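Local coordinates for FEZ-1 protein (Fluoribacter gormanii, PDB 5WCK), which probably hydrolyses beta-lactam antibiotics, as a zinc-dependent metallo-beta-lactamase of subclass B3, at residues A1-P9 against D42-I50; A193-E204 against A250-K258. The protein carries 2 engineered substitutions. One frame throughout, in Å; residues are numbered along the deposited sequence.

Contact 1: residues A1-P9 against D42-I50; sequences AYPMPNPFP and DLEANVPMI
M4 and P5 open the contact between an extended N-terminal arm and the turn that leads into helix 47-56 of the metallo-beta-lactamase fold. No hydrogen bond joins the segments, and the 298 Å² buried between them is mostly van der Waals packing. The two segments run in the same direction and draw closer, CA separations falling from 8.4 Å at M4 and A45 to 7.0 Å at P7 and M49. With CG anti to the backbone N (chi1 175°) and two further bends, the M4 side chain folds back toward the turn. Its SD lies 4.0 Å from A45 CB and its CE near the N46 amide; the M4 and M49 side chains slide past each other in opposite directions, M4 CE 3.9 Å from M49 SD. P5 is buried: its ring crosses L43 at a slant, CD standing 3.8 Å from L43 CD1, and its CG rests beside the N46 amide. That amide is held by its own segment: N46 OD1 accepts a hydrogen bond from the backbone N of L43 at 3.0 Å, the donor tilted 25° from the carbonyl plane; N46 ND2 adds a weak bond to M49 SD. The first bond, helped by the weak second, probably limits the amide's rotation. N6 starts its side chain away from the turn, ND2 hydrogen-bonding D23 OD2, but its carbonyl carbon still touches M49. At P7 the contact closes: a bend at chi3 (65°) carries the M49 methyl against one face of the P7 ring, where CE lies 3.6 Å from P7 CA and 3.9 Å from P7 CD.

Contact 2: residues A193-E204 against A250-K258; sequences AEDYKHSIKVLE and ANDFYTELK
Helices 193-204 and 250-258 pack nearly antiparallel, their axes 158° apart in direction and 10.6 Å apart at closest approach; the nearest CA atoms, of I200 and A250, are 6.0 Å apart. F253 is the knob of a knobs-into-holes contact, set among A193, Y196, K197 and I200. A chi1 of 165°, which places CG opposite the backbone N, projects the ring into this hole. Y196 CB sits over one face of that ring in a CH-pi contact, 3.7 Å from its centroid; the ring planes are 23° from parallel, but the lateral offset is too large for a real stack, with centroids 5.1 Å apart. K197, extended beyond CG, brings CE to the in-plane edge of F253 and crosses Y254 at about a right angle, K197 CG lying 3.5 Å from Y254 OH. Toward the other end, I200 CG2 meets A250 CB at 3.7 Å and I200 CD1 reaches F253 CD2 at 3.8 Å; the small A250 fits the close backbone approach. L203 continues the packing onto I246 of helix 239-262, while Y196 OH hydrogen-bonds G176 O and S199 OG hydrogen-bonds P147 O, tying helix 192-204 to loops that follow strands 165-172 and 139-145.

Contact 1 and contact 2 lie on opposite sides of the chain's centre, their own centres 30 Å apart and their nearest atoms about 15 Å apart, so neither touches the other. What relates them is the dinuclear zinc site. Measured between side chains, L43 of contact 1 comes to about 5 Å from D75, and P5 to about 8 Å from H215, both ligands of the second zinc; the L43 side chain is about 9 Å from a zinc ion. In contact 2 the Y196 side chain lies about 4 Å from that of H149, a ligand of the first zinc, and about 8 Å from a zinc ion. Each contact therefore has one residue close to a metal ligand, L43 or Y196, without supplying a ligand itself.

Contact 1: residues A1-P9 against D42-I50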
# COMPACT_ATOMS: atom_id res chain seq x y z
N ALA A 1 -7.67 6.59 -19.07
CA ALA A 1 -6.83 7.29 -18.05
C ALA A 1 -7.35 6.97 -16.64
O ALA A 1 -8.55 6.69 -16.46
CB ALA A 1 -6.84 8.77 -18.31
N TYR A 2 -6.45 7.01 -15.65
CA TYR A 2 -6.83 6.67 -14.27
C TYR A 2 -7.81 7.72 -13.76
O TYR A 2 -7.56 8.91 -13.88
CB TYR A 2 -5.61 6.54 -13.34
CG TYR A 2 -5.99 5.80 -12.08
CD1 TYR A 2 -6.08 4.42 -12.07
CD2 TYR A 2 -6.42 6.48 -10.95
CE1 TYR A 2 -6.51 3.72 -10.95
CE2 TYR A 2 -6.87 5.79 -9.82
CZ TYR A 2 -6.91 4.41 -9.82
OH TYR A 2 -7.38 3.70 -8.75
N PRO A 3 -8.97 7.33 -13.17
CA PRO A 3 -9.90 8.30 -12.62
C PRO A 3 -9.28 9.14 -11.49
O PRO A 3 -8.79 8.59 -10.53
CB PRO A 3 -11.09 7.47 -12.10
CG PRO A 3 -10.68 6.02 -12.18
CD PRO A 3 -9.44 5.94 -13.04
N MET A 4 -9.31 10.47 -11.61
CA MET A 4 -8.74 11.34 -10.60
C MET A 4 -9.49 11.11 -9.28
O MET A 4 -10.70 11.27 -9.20
CB MET A 4 -8.86 12.83 -11.00
CG MET A 4 -8.39 13.83 -9.94
SD MET A 4 -6.61 13.78 -9.51
CE MET A 4 -6.80 13.91 -7.73
N PRO A 5 -8.79 10.70 -8.20
CA PRO A 5 -9.45 10.60 -6.91
C PRO A 5 -9.99 11.95 -6.39
O PRO A 5 -9.46 13.02 -6.74
CB PRO A 5 -8.34 10.14 -5.95
CG PRO A 5 -7.23 9.62 -6.83
CD PRO A 5 -7.37 10.32 -8.16
N ASN A 6 -10.97 11.85 -5.50
CA ASN A 6 -11.53 12.98 -4.80
C ASN A 6 -10.90 13.08 -3.41
O ASN A 6 -10.45 12.08 -2.86
CB ASN A 6 -13.04 12.84 -4.65
CG ASN A 6 -13.69 12.72 -6.01
OD1 ASN A 6 -13.65 13.68 -6.78
ND2 ASN A 6 -14.26 11.56 -6.30
N PRO A 7 -10.85 14.28 -2.80
CA PRO A 7 -10.36 14.41 -1.44
C PRO A 7 -11.21 13.61 -0.44
O PRO A 7 -12.41 13.33 -0.66
CB PRO A 7 -10.40 15.91 -1.11
CG PRO A 7 -11.20 16.55 -2.23
CD PRO A 7 -11.20 15.59 -3.39
N PHE A 8 -10.56 13.22 0.65
CA PHE A 8 -11.21 12.48 1.70
C PHE A 8 -10.77 13.08 3.02
O PHE A 8 -9.61 13.46 3.16
CB PHE A 8 -10.85 10.99 1.64
CG PHE A 8 -11.79 10.11 2.41
CD1 PHE A 8 -12.96 9.62 1.83
CD2 PHE A 8 -11.59 9.83 3.75
CE1 PHE A 8 -13.85 8.86 2.55
CE2 PHE A 8 -12.50 9.08 4.48
CZ PHE A 8 -13.62 8.57 3.87
N PRO A 9 -11.65 13.22 4.02
CA PRO A 9 -11.23 13.81 5.29
C PRO A 9 -10.23 12.92 6.00
O PRO A 9 -10.46 11.72 6.15
CB PRO A 9 -12.52 13.89 6.13
CG PRO A 9 -13.50 12.98 5.44
CD PRO A 9 -13.08 12.88 4.00
N ASP A 42 0.92 8.37 -4.11
CA ASP A 42 -0.23 8.51 -5.01
C ASP A 42 0.17 9.23 -6.30
O ASP A 42 1.31 9.15 -6.75
CB ASP A 42 -1.41 9.12 -4.26
CG ASP A 42 -1.78 8.39 -2.98
OD1 ASP A 42 -1.37 7.21 -2.85
OD2 ASP A 42 -2.48 8.99 -2.14
N LEU A 43 -0.79 9.89 -6.95
CA LEU A 43 -0.48 10.63 -8.19
C LEU A 43 0.20 11.95 -7.83
O LEU A 43 0.01 12.47 -6.72
CB LEU A 43 -1.78 10.91 -8.94
CG LEU A 43 -2.65 9.70 -9.27
CD1 LEU A 43 -3.96 10.15 -9.88
CD2 LEU A 43 -1.92 8.73 -10.17
N GLU A 44 0.93 12.53 -8.79
CA GLU A 44 1.53 13.86 -8.58
C GLU A 44 0.47 14.85 -8.10
O GLU A 44 0.72 15.66 -7.20
CB GLU A 44 2.19 14.36 -9.85
CG GLU A 44 3.51 13.71 -10.16
CD GLU A 44 4.23 14.36 -11.33
OE1 GLU A 44 5.09 13.70 -11.95
OE2 GLU A 44 3.89 15.52 -11.64
N ALA A 45 -0.73 14.80 -8.72
CA ALA A 45 -1.85 15.68 -8.36
C ALA A 45 -2.31 15.49 -6.90
O ALA A 45 -2.95 16.36 -6.34
CB ALA A 45 -3.01 15.44 -9.31
N ASN A 46 -2.00 14.33 -6.29
CA ASN A 46 -2.46 14.07 -4.94
C ASN A 46 -1.46 14.56 -3.89
O ASN A 46 -1.81 14.58 -2.71
CB ASN A 46 -2.71 12.57 -4.72
CG ASN A 46 -3.73 11.99 -5.67
OD1 ASN A 46 -3.51 10.92 -6.22
ND2 ASN A 46 -4.83 12.70 -5.91
N VAL A 47 -0.23 14.92 -4.29
CA VAL A 47 0.78 15.34 -3.30
C VAL A 47 0.30 16.57 -2.52
O VAL A 47 0.36 16.61 -1.29
CB VAL A 47 2.18 15.51 -3.93
CG1 VAL A 47 3.18 16.13 -2.96
CG2 VAL A 47 2.72 14.18 -4.43
N PRO A 48 -0.23 17.64 -3.15
CA PRO A 48 -0.77 18.74 -2.34
C PRO A 48 -1.93 18.32 -1.42
O PRO A 48 -2.12 18.92 -0.36
CB PRO A 48 -1.25 19.78 -3.36
CG PRO A 48 -0.54 19.41 -4.63
CD PRO A 48 -0.27 17.91 -4.59
N MET A 49 -2.69 17.29 -1.82
CA MET A 49 -3.81 16.80 -1.04
C MET A 49 -3.28 16.08 0.22
O MET A 49 -3.85 16.21 1.30
CB MET A 49 -4.69 15.86 -1.87
CG MET A 49 -5.31 16.55 -3.06
SD MET A 49 -6.04 15.43 -4.27
CE MET A 49 -7.36 14.72 -3.33
N ILE A 50 -2.24 15.27 0.03
CA ILE A 50 -1.60 14.56 1.16
C ILE A 50 -1.03 15.61 2.14
O ILE A 50 -1.26 15.51 3.36
CB ILE A 50 -0.54 13.57 0.66
CG1 ILE A 50 -1.20 12.41 -0.10
CG2 ILE A 50 0.29 13.04 1.83
CD1 ILE A 50 -0.25 11.59 -0.92

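Contact 2: residues A193-E204 against A250-K258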
# COMPACT_ATOMS: atom_id res chain seq x y z
N ALA A 193 2.86 -16.64 -11.26
CA ALA A 193 1.80 -17.45 -10.62
C ALA A 193 2.32 -18.06 -9.30
O ALA A 193 1.61 -18.08 -8.29
CB ALA A 193 1.26 -18.51 -11.56
N GLU A 194 3.58 -18.50 -9.27
CA GLU A 194 4.16 -19.05 -8.04
C GLU A 194 4.17 -17.96 -6.95
O GLU A 194 3.93 -18.24 -5.76
CB GLU A 194 5.56 -19.58 -8.31
CG GLU A 194 5.57 -20.73 -9.31
CD GLU A 194 6.98 -21.16 -9.69
OE1 GLU A 194 7.80 -21.33 -8.77
OE2 GLU A 194 7.27 -21.29 -10.91
N ASP A 195 4.43 -16.72 -7.37
CA ASP A 195 4.49 -15.58 -6.47
C ASP A 195 3.10 -15.28 -5.87
O ASP A 195 2.98 -15.10 -4.65
CB ASP A 195 5.10 -14.36 -7.18
CG ASP A 195 6.63 -14.35 -7.14
OD1 ASP A 195 7.25 -15.34 -6.66
OD2 ASP A 195 7.20 -13.34 -7.59
N TYR A 196 2.07 -15.22 -6.71
CA TYR A 196 0.69 -15.03 -6.21
C TYR A 196 0.35 -16.14 -5.21
O TYR A 196 -0.29 -15.87 -4.17
CB TYR A 196 -0.33 -15.02 -7.35
CG TYR A 196 -0.54 -13.71 -8.05
CD1 TYR A 196 -1.36 -12.73 -7.50
CD2 TYR A 196 -0.03 -13.46 -9.31
CE1 TYR A 196 -1.63 -11.54 -8.16
CE2 TYR A 196 -0.24 -12.25 -9.96
CZ TYR A 196 -1.07 -11.30 -9.39
OH TYR A 196 -1.34 -10.12 -10.05
N LYS A 197 0.73 -17.38 -5.53
CA LYS A 197 0.40 -18.51 -4.64
C LYS A 197 1.08 -18.36 -3.29
O LYS A 197 0.48 -18.60 -2.24
CB LYS A 197 0.74 -19.84 -5.33
CG LYS A 197 -0.15 -20.13 -6.52
CD LYS A 197 0.30 -21.29 -7.38
CE LYS A 197 -0.43 -21.37 -8.70
NZ LYS A 197 0.05 -22.53 -9.49
N HIS A 198 2.33 -17.90 -3.31
CA HIS A 198 3.05 -17.62 -2.08
C HIS A 198 2.35 -16.52 -1.29
O HIS A 198 2.19 -16.63 -0.07
CB HIS A 198 4.51 -17.25 -2.37
CG HIS A 198 5.27 -16.88 -1.15
ND1 HIS A 198 5.61 -17.82 -0.19
CD2 HIS A 198 5.70 -15.69 -0.71
CE1 HIS A 198 6.26 -17.20 0.78
NE2 HIS A 198 6.31 -15.91 0.51
N SER A 199 1.93 -15.45 -1.97
CA SER A 199 1.23 -14.36 -1.31
C SER A 199 -0.05 -14.87 -0.63
O SER A 199 -0.39 -14.44 0.47
CB SER A 199 0.89 -13.26 -2.26
OG SER A 199 2.05 -12.58 -2.66
N ILE A 200 -0.78 -15.72 -1.33
CA ILE A 200 -2.01 -16.32 -0.76
C ILE A 200 -1.67 -17.09 0.51
O ILE A 200 -2.35 -16.94 1.54
CB ILE A 200 -2.74 -17.19 -1.80
CG1 ILE A 200 -3.31 -16.31 -2.91
CG2 ILE A 200 -3.82 -18.03 -1.13
CD1 ILE A 200 -3.66 -17.05 -4.16
N LYS A 201 -0.64 -17.93 0.44
CA LYS A 201 -0.27 -18.71 1.62
C LYS A 201 0.07 -17.77 2.80
O LYS A 201 -0.39 -18.01 3.94
CB LYS A 201 0.89 -19.65 1.29
CG LYS A 201 1.36 -20.47 2.47
CD LYS A 201 2.47 -21.42 2.08
CE LYS A 201 2.93 -22.28 3.24
NZ LYS A 201 4.05 -23.17 2.84
N VAL A 202 0.89 -16.74 2.55
CA VAL A 202 1.31 -15.78 3.60
C VAL A 202 0.08 -15.07 4.17
O VAL A 202 -0.09 -14.99 5.40
CB VAL A 202 2.32 -14.76 3.04
CG1 VAL A 202 2.50 -13.53 3.92
CG2 VAL A 202 3.65 -15.45 2.74
N LEU A 203 -0.77 -14.54 3.30
CA LEU A 203 -1.89 -13.72 3.78
C LEU A 203 -2.96 -14.57 4.50
O LEU A 203 -3.56 -14.10 5.51
CB LEU A 203 -2.47 -12.94 2.60
CG LEU A 203 -1.59 -11.80 2.11
CD1 LEU A 203 -2.14 -11.30 0.79
CD2 LEU A 203 -1.47 -10.67 3.12
N GLU A 204 -3.20 -15.79 4.02
CA GLU A 204 -4.19 -16.69 4.67
C GLU A 204 -3.76 -17.04 6.10
O GLU A 204 -4.62 -17.33 6.92
CB GLU A 204 -4.43 -17.94 3.85
CG GLU A 204 -5.17 -17.67 2.55
CD GLU A 204 -5.92 -18.86 1.97
OE1 GLU A 204 -5.65 -20.00 2.40
OE2 GLU A 204 -6.74 -18.64 1.06
N ALA A 250 -7.91 -14.70 -3.21
CA ALA A 250 -7.28 -15.98 -3.52
C ALA A 250 -8.14 -16.73 -4.55
O ALA A 250 -7.65 -17.27 -5.54
CB ALA A 250 -7.08 -16.78 -2.26
N ASN A 251 -9.47 -16.72 -4.32
CA ASN A 251 -10.38 -17.38 -5.24
C ASN A 251 -10.33 -16.68 -6.61
O ASN A 251 -10.33 -17.36 -7.64
CB ASN A 251 -11.79 -17.44 -4.64
CG ASN A 251 -11.89 -18.49 -3.55
OD1 ASN A 251 -11.15 -19.47 -3.56
ND2 ASN A 251 -12.79 -18.29 -2.60
N ASP A 252 -10.29 -15.34 -6.63
CA ASP A 252 -10.22 -14.56 -7.88
C ASP A 252 -8.96 -14.96 -8.68
O ASP A 252 -9.00 -15.07 -9.91
CB ASP A 252 -10.21 -13.06 -7.62
CG ASP A 252 -11.51 -12.49 -7.07
OD1 ASP A 252 -12.54 -13.20 -7.14
OD2 ASP A 252 -11.49 -11.32 -6.56
N PHE A 253 -7.84 -15.16 -7.98
CA PHE A 253 -6.61 -15.54 -8.63
C PHE A 253 -6.79 -16.90 -9.31
O PHE A 253 -6.44 -17.07 -10.49
CB PHE A 253 -5.41 -15.56 -7.66
CG PHE A 253 -4.23 -16.29 -8.24
CD1 PHE A 253 -3.37 -15.66 -9.13
CD2 PHE A 253 -3.99 -17.62 -7.94
CE1 PHE A 253 -2.33 -16.36 -9.71
CE2 PHE A 253 -2.93 -18.31 -8.50
CZ PHE A 253 -2.10 -17.68 -9.39
N TYR A 254 -7.33 -17.88 -8.57
CA TYR A 254 -7.53 -19.22 -9.12
C TYR A 254 -8.59 -19.23 -10.22
O TYR A 254 -8.49 -20.03 -11.16
CB TYR A 254 -7.78 -20.25 -8.03
CG TYR A 254 -6.51 -20.78 -7.42
CD1 TYR A 254 -5.83 -21.83 -8.01
CD2 TYR A 254 -5.93 -20.17 -6.33
CE1 TYR A 254 -4.64 -22.30 -7.49
CE2 TYR A 254 -4.74 -20.62 -5.79
CZ TYR A 254 -4.09 -21.69 -6.38
OH TYR A 254 -2.93 -22.12 -5.84
N THR A 255 -9.59 -18.36 -10.13
CA THR A 255 -10.57 -18.21 -11.19
C THR A 255 -9.88 -17.73 -12.48
O THR A 255 -10.21 -18.22 -13.59
CB THR A 255 -11.71 -17.27 -10.78
OG1 THR A 255 -12.41 -17.93 -9.72
CG2 THR A 255 -12.65 -16.99 -11.93
N GLU A 256 -8.99 -16.76 -12.36
CA GLU A 256 -8.29 -16.20 -13.53
C GLU A 256 -7.31 -17.24 -14.08
O GLU A 256 -7.16 -17.38 -15.29
CB GLU A 256 -7.59 -14.89 -13.20
CG GLU A 256 -6.90 -14.26 -14.38
CD GLU A 256 -7.76 -13.90 -15.59
OE1 GLU A 256 -7.17 -13.74 -16.69
OE2 GLU A 256 -9.01 -13.74 -15.43
N LEU A 257 -6.66 -17.99 -13.19
CA LEU A 257 -5.77 -19.04 -13.61
C LEU A 257 -6.54 -20.11 -14.39
O LEU A 257 -6.11 -20.53 -15.48
CB LEU A 257 -5.05 -19.61 -12.39
CG LEU A 257 -4.07 -20.74 -12.70
CD1 LEU A 257 -2.84 -20.23 -13.45
CD2 LEU A 257 -3.67 -21.44 -11.43
N LYS A 258 -7.69 -20.53 -13.86
CA LYS A 258 -8.58 -21.48 -14.56
C LYS A 258 -8.94 -20.95 -15.95
O LYS A 258 -8.95 -21.69 -16.95
CB LYS A 258 -9.84 -21.71 -13.71
CG LYS A 258 -10.96 -22.48 -14.39
CD LYS A 258 -12.10 -22.82 -13.49
CE LYS A 258 -13.27 -23.44 -14.21
NZ LYS A 258 -14.00 -22.48 -15.07